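Local coordinates for protein VAL-1 (Chlorella virus, PDB 3IM0) that probably cleaves alginate and related polyuronates by beta-elimination, as a viral polysaccharide lyase of family 14, and binds a glucuronic acid in its cleft, at residues W77-P82 / G91-T96; G123-Y128 / N158-D163. One frame throughout, in Å; residues are numbered along the deposited sequence.

Interaction 1 (W77-P82 / G91-T96); sequences WEVFYP and GKHGGT. With BDP (beta-D-glucopyranuronic acid), chain B.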
loop_
_atom_site.group_PDB
_atom_site.type_symbol
_atom_site.label_atom_id
_atom_site.label_comp_id
_atom_site.label_asym_id
_atom_site.label_seq_id
_atom_site.Cartn_x
_atom_site.Cartn_y
_atom_site.Cartn_z
ATOM N N TRP A 77 3.373 2.018 8.525
ATOM C CA TRP A 77 2.217 2.339 9.341
ATOM C C TRP A 77 1.995 1.194 10.330
ATOM O O TRP A 77 2.583 0.131 10.152
ATOM C CB TRP A 77 0.953 2.562 8.511
ATOM C CG TRP A 77 0.636 1.443 7.572
ATOM C CD1 TRP A 77 -0.149 0.348 7.845
ATOM C CD2 TRP A 77 1.091 1.313 6.234
ATOM N NE1 TRP A 77 -0.197 -0.450 6.718
ATOM C CE2 TRP A 77 0.551 0.106 5.716
ATOM C CE3 TRP A 77 1.903 2.080 5.388
ATOM C CZ2 TRP A 77 0.812 -0.311 4.423
ATOM C CZ3 TRP A 77 2.160 1.665 4.100
ATOM C CH2 TRP A 77 1.607 0.451 3.597
ATOM N N GLU A 78 1.160 1.444 11.326
ATOM C CA GLU A 78 0.804 0.388 12.271
ATOM C C GLU A 78 -0.694 0.127 12.180
ATOM O O GLU A 78 -1.474 1.042 11.909
ATOM C CB GLU A 78 1.200 0.782 13.703
ATOM C CG GLU A 78 2.684 1.174 13.710
ATOM C CD GLU A 78 3.152 1.503 15.116
ATOM O OE1 GLU A 78 2.487 1.103 16.096
ATOM O OE2 GLU A 78 4.184 2.186 15.241
ATOM N N VAL A 79 -1.079 -1.117 12.413
ATOM C CA VAL A 79 -2.523 -1.433 12.355
ATOM C C VAL A 79 -2.918 -2.384 13.466
ATOM O O VAL A 79 -2.170 -3.323 13.755
ATOM C CB VAL A 79 -2.846 -1.999 10.956
ATOM C CG1 VAL A 79 -1.981 -3.220 10.642
ATOM C CG2 VAL A 79 -4.338 -2.325 10.799
ATOM N N PHE A 80 -4.062 -2.136 14.083
ATOM C CA PHE A 80 -4.564 -2.958 15.198
ATOM C C PHE A 80 -5.833 -3.662 14.749
ATOM O O PHE A 80 -6.766 -2.940 14.369
ATOM C CB PHE A 80 -4.792 -2.004 16.377
ATOM C CG PHE A 80 -5.202 -2.607 17.700
ATOM C CD1 PHE A 80 -4.278 -2.572 18.740
ATOM C CD2 PHE A 80 -6.458 -3.162 17.924
ATOM C CE1 PHE A 80 -4.611 -3.080 19.973
ATOM C CE2 PHE A 80 -6.766 -3.702 19.159
ATOM C CZ PHE A 80 -5.845 -3.654 20.198
ATOM N N TYR A 81 -5.895 -4.978 14.802
ATOM C CA TYR A 81 -7.055 -5.797 14.486
ATOM C C TYR A 81 -7.668 -6.359 15.753
ATOM O O TYR A 81 -7.072 -7.258 16.336
ATOM C CB TYR A 81 -6.665 -6.945 13.537
ATOM C CG TYR A 81 -6.382 -6.398 12.153
ATOM C CD1 TYR A 81 -7.378 -5.938 11.293
ATOM C CD2 TYR A 81 -5.066 -6.330 11.696
ATOM C CE1 TYR A 81 -7.111 -5.445 10.045
ATOM C CE2 TYR A 81 -4.780 -5.835 10.444
ATOM C CZ TYR A 81 -5.794 -5.395 9.619
ATOM O OH TYR A 81 -5.505 -4.900 8.373
ATOM N N PRO A 82 -8.787 -5.857 16.224
ATOM C CA PRO A 82 -9.361 -6.431 17.462
ATOM C C PRO A 82 -9.612 -7.926 17.266
ATOM O O PRO A 82 -9.974 -8.330 16.147
ATOM C CB PRO A 82 -10.669 -5.670 17.615
ATOM C CG PRO A 82 -10.402 -4.353 16.923
ATOM C CD PRO A 82 -9.599 -4.748 15.699
ATOM N N GLY A 91 -7.284 -8.024 1.429
ATOM C CA GLY A 91 -7.767 -6.689 1.027
ATOM C C GLY A 91 -6.555 -5.764 0.955
ATOM O O GLY A 91 -5.443 -6.235 1.196
ATOM N N LYS A 92 -6.741 -4.494 0.629
ATOM C CA LYS A 92 -5.639 -3.567 0.457
ATOM C C LYS A 92 -5.435 -2.665 1.670
ATOM O O LYS A 92 -6.351 -2.337 2.418
ATOM C CB LYS A 92 -5.913 -2.603 -0.716
ATOM C CG LYS A 92 -5.594 -3.147 -2.107
ATOM C CD LYS A 92 -6.429 -4.387 -2.421
ATOM C CE LYS A 92 -6.229 -4.779 -3.877
ATOM N NZ LYS A 92 -7.170 -5.878 -4.276
ATOM N N HIS A 93 -4.180 -2.252 1.817
ATOM C CA HIS A 93 -3.795 -1.146 2.677
ATOM C C HIS A 93 -3.488 0.039 1.775
ATOM O O HIS A 93 -4.327 0.940 1.609
ATOM C CB HIS A 93 -2.599 -1.516 3.554
ATOM C CG HIS A 93 -2.975 -2.351 4.736
ATOM N ND1 HIS A 93 -2.058 -2.676 5.701
ATOM C CD2 HIS A 93 -4.147 -2.904 5.111
ATOM C CE1 HIS A 93 -2.625 -3.409 6.648
ATOM N NE2 HIS A 93 -3.914 -3.572 6.313
ATOM N N GLY A 94 -2.315 0.033 1.157
ATOM C CA GLY A 94 -1.921 1.116 0.263
ATOM C C GLY A 94 -0.458 0.959 -0.129
ATOM O O GLY A 94 0.165 -0.063 0.144
ATOM N N GLY A 95 0.078 2.009 -0.779
ATOM C CA GLY A 95 1.453 1.801 -1.246
ATOM C C GLY A 95 1.897 2.934 -2.144
ATOM O O GLY A 95 1.310 4.018 -2.163
ATOM N N THR A 96 2.950 2.659 -2.905
ATOM C CA THR A 96 3.691 3.701 -3.634
ATOM C C THR A 96 3.419 3.576 -5.112
ATOM O O THR A 96 3.400 2.459 -5.640
ATOM C CB THR A 96 5.188 3.529 -3.294
ATOM O OG1 THR A 96 5.321 3.722 -1.875
ATOM C CG2 THR A 96 6.097 4.572 -3.893
HETATM C C1 BDP B . -6.162 -3.556 -7.569
HETATM C C2 BDP B . -7.025 -4.720 -7.065
HETATM C C3 BDP B . -8.495 -4.433 -6.932
HETATM C C4 BDP B . -8.755 -2.996 -6.471
HETATM C C5 BDP B . -7.738 -1.970 -6.865
HETATM C C6 BDP B . -8.006 -0.567 -6.379
HETATM O O2 BDP B . -6.584 -5.827 -7.847
HETATM O O3 BDP B . -9.324 -5.270 -6.081
HETATM O O4 BDP B . -10.068 -2.611 -6.877
HETATM O O5 BDP B . -6.384 -2.356 -6.869
HETATM O O6A BDP B . -9.180 -0.117 -6.533
HETATM O O6B BDP B . -7.095 0.132 -5.853
#
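His93 reaches across the core of a beta-sandwich of the concanavalin-like (jelly-roll) kind and is held there by Trp77 and Tyr81. The strands belong to the two facing sheets; the axes of the strand segments 77-80 and 91-96 pass 10.4 Å apart and run nearly antiparallel at 170°, so side chains do most of the bridging. CB of His93 starts the crossing by resting 3.7 Å from CZ2 of Trp77. CG follows, anti to the carbonyl carbon (chi1 -79°), and this sends the imidazole toward the strand 72-80. ND1 accepts the indole N-H: Trp77 NE1 lies 3.1 Å from His93 ND1, with 154° at the hydrogen. The acceptor sits near the indole plane, whereas the donor stands well out of the imidazole plane, a compromise that fits the oblique setting of the two rings. CE1 of His93 lies 4.0 Å from Val79 CG1, the compact branched valine placing a methyl against the imidazole between Trp77 and Tyr81 along the chain. At the tip, NE2 donates to the phenol oxygen, with His93 NE2 and Tyr81 OH 2.9 Å apart and the oxygen in the imidazole plane. Histidine suits the place because one flat ring can accept at one nitrogen and donate at the other, which fixes its rotation. Trp217 packs edge-to-face with Trp77, and Phe235 likewise with His93, so these polar atoms are paired within an aromatic core. On the same strand Lys92 faces the cleft instead, beside Arg116. Its chain is bent, and Lys92 NZ bonds to the backbone O of Gly222 and makes a weak hydrogen bond of 2.9 Å to O3 of the bound glucuronic acid.

Interaction 2 (G123-Y128 / N158-D163); sequences GGVIDY and NALKYD. With BDP (beta-D-glucopyranuronic acid), chain B.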
loop_
_atom_site.group_PDB
_atom_site.type_symbol
_atom_site.label_atom_id
_atom_site.label_comp_id
_atom_site.label_asym_id
_atom_site.label_seq_id
_atom_site.Cartn_x
_atom_site.Cartn_y
_atom_site.Cartn_z
ATOM N N GLY A 123 -4.811 -13.120 8.268
ATOM C CA GLY A 123 -3.814 -12.135 8.669
ATOM C C GLY A 123 -2.502 -12.226 7.927
ATOM O O GLY A 123 -1.486 -11.674 8.411
ATOM N N GLY A 124 -2.474 -12.880 6.775
ATOM C CA GLY A 124 -1.232 -12.943 6.006
ATOM C C GLY A 124 -0.954 -11.575 5.388
ATOM O O GLY A 124 -1.817 -10.696 5.378
ATOM N N VAL A 125 0.239 -11.434 4.822
ATOM C CA VAL A 125 0.563 -10.198 4.104
ATOM C C VAL A 125 1.283 -10.556 2.808
ATOM O O VAL A 125 2.069 -11.508 2.750
ATOM C CB VAL A 125 1.452 -9.275 4.954
ATOM C CG1 VAL A 125 1.944 -8.085 4.138
ATOM C CG2 VAL A 125 0.736 -8.816 6.224
ATOM N N ILE A 126 1.056 -9.801 1.752
ATOM C CA ILE A 126 1.786 -9.943 0.512
ATOM C C ILE A 126 2.179 -8.555 -0.037
ATOM O O ILE A 126 1.531 -7.563 0.274
ATOM C CB ILE A 126 0.984 -10.624 -0.607
ATOM C CG1 ILE A 126 -0.362 -9.948 -0.907
ATOM C CG2 ILE A 126 0.786 -12.102 -0.288
ATOM C CD1 ILE A 126 -0.978 -10.485 -2.196
ATOM N N ASP A 127 3.225 -8.589 -0.836
ATOM C CA ASP A 127 3.557 -7.431 -1.679
ATOM C C ASP A 127 2.701 -7.560 -2.926
ATOM O O ASP A 127 2.629 -8.641 -3.534
ATOM C CB ASP A 127 5.050 -7.441 -1.941
ATOM C CG ASP A 127 5.569 -6.243 -2.708
ATOM O OD1 ASP A 127 4.840 -5.258 -2.955
ATOM O OD2 ASP A 127 6.767 -6.310 -3.036
ATOM N N TYR A 128 1.982 -6.517 -3.353
ATOM C CA TYR A 128 1.073 -6.672 -4.499
ATOM C C TYR A 128 1.460 -5.628 -5.535
ATOM O O TYR A 128 1.394 -4.434 -5.211
ATOM C CB TYR A 128 -0.355 -6.505 -3.952
ATOM C CG TYR A 128 -1.511 -6.716 -4.907
ATOM C CD1 TYR A 128 -1.697 -7.937 -5.536
ATOM C CD2 TYR A 128 -2.412 -5.684 -5.159
ATOM C CE1 TYR A 128 -2.754 -8.145 -6.416
ATOM C CE2 TYR A 128 -3.477 -5.866 -6.033
ATOM C CZ TYR A 128 -3.630 -7.099 -6.647
ATOM O OH TYR A 128 -4.679 -7.316 -7.513
ATOM N N ASN A 158 -0.126 -15.585 8.600
ATOM C CA ASN A 158 -0.652 -15.099 9.871
ATOM C C ASN A 158 0.336 -14.148 10.545
ATOM O O ASN A 158 0.672 -14.173 11.719
ATOM C CB ASN A 158 -1.025 -16.199 10.876
ATOM C CG ASN A 158 -1.652 -15.646 12.142
ATOM O OD1 ASN A 158 -2.526 -14.772 12.134
ATOM N ND2 ASN A 158 -1.191 -16.119 13.300
ATOM N N ALA A 159 0.863 -13.246 9.708
ATOM C CA ALA A 159 1.810 -12.285 10.308
ATOM C C ALA A 159 1.119 -11.220 11.140
ATOM O O ALA A 159 1.659 -10.674 12.117
ATOM C CB ALA A 159 2.598 -11.637 9.179
ATOM N N LEU A 160 -0.079 -10.869 10.702
ATOM C CA LEU A 160 -0.874 -9.841 11.370
ATOM C C LEU A 160 -1.587 -10.457 12.565
ATOM O O LEU A 160 -2.526 -11.245 12.415
ATOM C CB LEU A 160 -1.885 -9.227 10.390
ATOM C CG LEU A 160 -1.265 -8.472 9.210
ATOM C CD1 LEU A 160 -2.353 -7.916 8.293
ATOM C CD2 LEU A 160 -0.365 -7.336 9.693
ATOM N N LYS A 161 -1.171 -10.123 13.764
ATOM C CA LYS A 161 -1.725 -10.690 14.971
ATOM C C LYS A 161 -2.862 -9.833 15.512
ATOM O O LYS A 161 -3.029 -8.684 15.119
ATOM C CB LYS A 161 -0.630 -10.861 16.029
ATOM C CG LYS A 161 0.622 -11.533 15.472
ATOM C CD LYS A 161 0.314 -13.002 15.142
ATOM C CE LYS A 161 1.575 -13.704 14.624
ATOM N NZ LYS A 161 1.284 -15.129 14.275
ATOM N N TYR A 162 -3.656 -10.420 16.406
ATOM C CA TYR A 162 -4.753 -9.680 17.013
ATOM C C TYR A 162 -4.375 -8.900 18.272
ATOM O O TYR A 162 -3.450 -9.293 18.979
ATOM C CB TYR A 162 -5.848 -10.656 17.453
ATOM C CG TYR A 162 -6.656 -11.225 16.308
ATOM C CD1 TYR A 162 -7.386 -10.458 15.426
ATOM C CD2 TYR A 162 -6.658 -12.608 16.144
ATOM C CE1 TYR A 162 -8.116 -11.026 14.389
ATOM C CE2 TYR A 162 -7.387 -13.172 15.122
ATOM C CZ TYR A 162 -8.112 -12.395 14.248
ATOM O OH TYR A 162 -8.822 -13.018 13.240
ATOM N N ASP A 163 -5.120 -7.846 18.556
ATOM C CA ASP A 163 -5.001 -7.069 19.781
ATOM C C ASP A 163 -3.622 -6.463 20.004
ATOM O O ASP A 163 -3.225 -6.272 21.168
ATOM C CB ASP A 163 -5.348 -7.952 20.985
ATOM C CG ASP A 163 -6.822 -8.329 20.970
ATOM O OD1 ASP A 163 -7.609 -7.570 20.367
ATOM O OD2 ASP A 163 -7.175 -9.363 21.575
HETATM C C1 BDP B . -6.162 -3.556 -7.569
HETATM C C2 BDP B . -7.025 -4.720 -7.065
HETATM C C3 BDP B . -8.495 -4.433 -6.932
HETATM C C4 BDP B . -8.755 -2.996 -6.471
HETATM C C5 BDP B . -7.738 -1.970 -6.865
HETATM C C6 BDP B . -8.006 -0.567 -6.379
HETATM O O2 BDP B . -6.584 -5.827 -7.847
HETATM O O3 BDP B . -9.324 -5.270 -6.081
HETATM O O4 BDP B . -10.068 -2.611 -6.877
HETATM O O5 BDP B . -6.384 -2.356 -6.869
HETATM O O6A BDP B . -9.180 -0.117 -6.533
HETATM O O6B BDP B . -7.095 0.132 -5.853
#
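Leu160 closes over the start of the strand 125-130 by packing on Val125 and bonding to Gly123. The backbone N of Leu160 donates to Gly123 O at 2.8 Å, with 161° at the hydrogen. The leucine side chain then folds over the same oxygen, with Leu160 CB only 3.2 Å from Gly123 O. With CG anti to the carbonyl carbon (chi1 -64°) and the chain extended beyond it, Leu160 CG lies 3.6 Å from Val125 CG2. Both leucine methyls also lie within packing distance of that valine methyl, the two side chains crossing at about a right angle. Val125 CG2, itself anti to the carbonyl carbon, is the methyl that meets the leucine. The methyl of Ala159 adds a looser contact to CG2, and Val192 of the strand 186-192 touches all three apolar side chains. Glycine fits position 123 because a CB would run into Leu160 O, and at its positive phi (82°) would also press against the preceding carbonyl. On the loop side, Lys161 turns back on its own segment, and Lys161 NZ donates to Asn158 O at 2.8 Å, nearly in line with the C=O bond. At the other end of the segment 123-128, Tyr128 extends its phenol into the cleft. Its OH approaches O2 of the sugar, which lies at the ring edge, in a hydrogen bond modelled so short that its exact length is doubtful. Gly123 and Gly124, both opposite Gln120, form a G1 beta bulge leading into a strand of the seven-stranded sheet that carries the bound sugar.

From the N terminus, the chain first leaves the strand 72-80, and interaction 1 closes the short connection to the strand 91-99, which passes from one sheet of the sandwich to the other. After the strand 112-119, interaction 2 opens and closes a longer excursion through the strand 149-151, bringing the loop 158-163 back to the start of the strand 125-130. The two closures follow in series, neither nested nor crossed. They nevertheless meet in space: Asp163 N lies 3.0 Å from Tyr81 O, a probable hydrogen bond, and Tyr162 packs against Tyr81 and Pro82. The segments 91-96 and 123-128 share a sheet and the bound sugar.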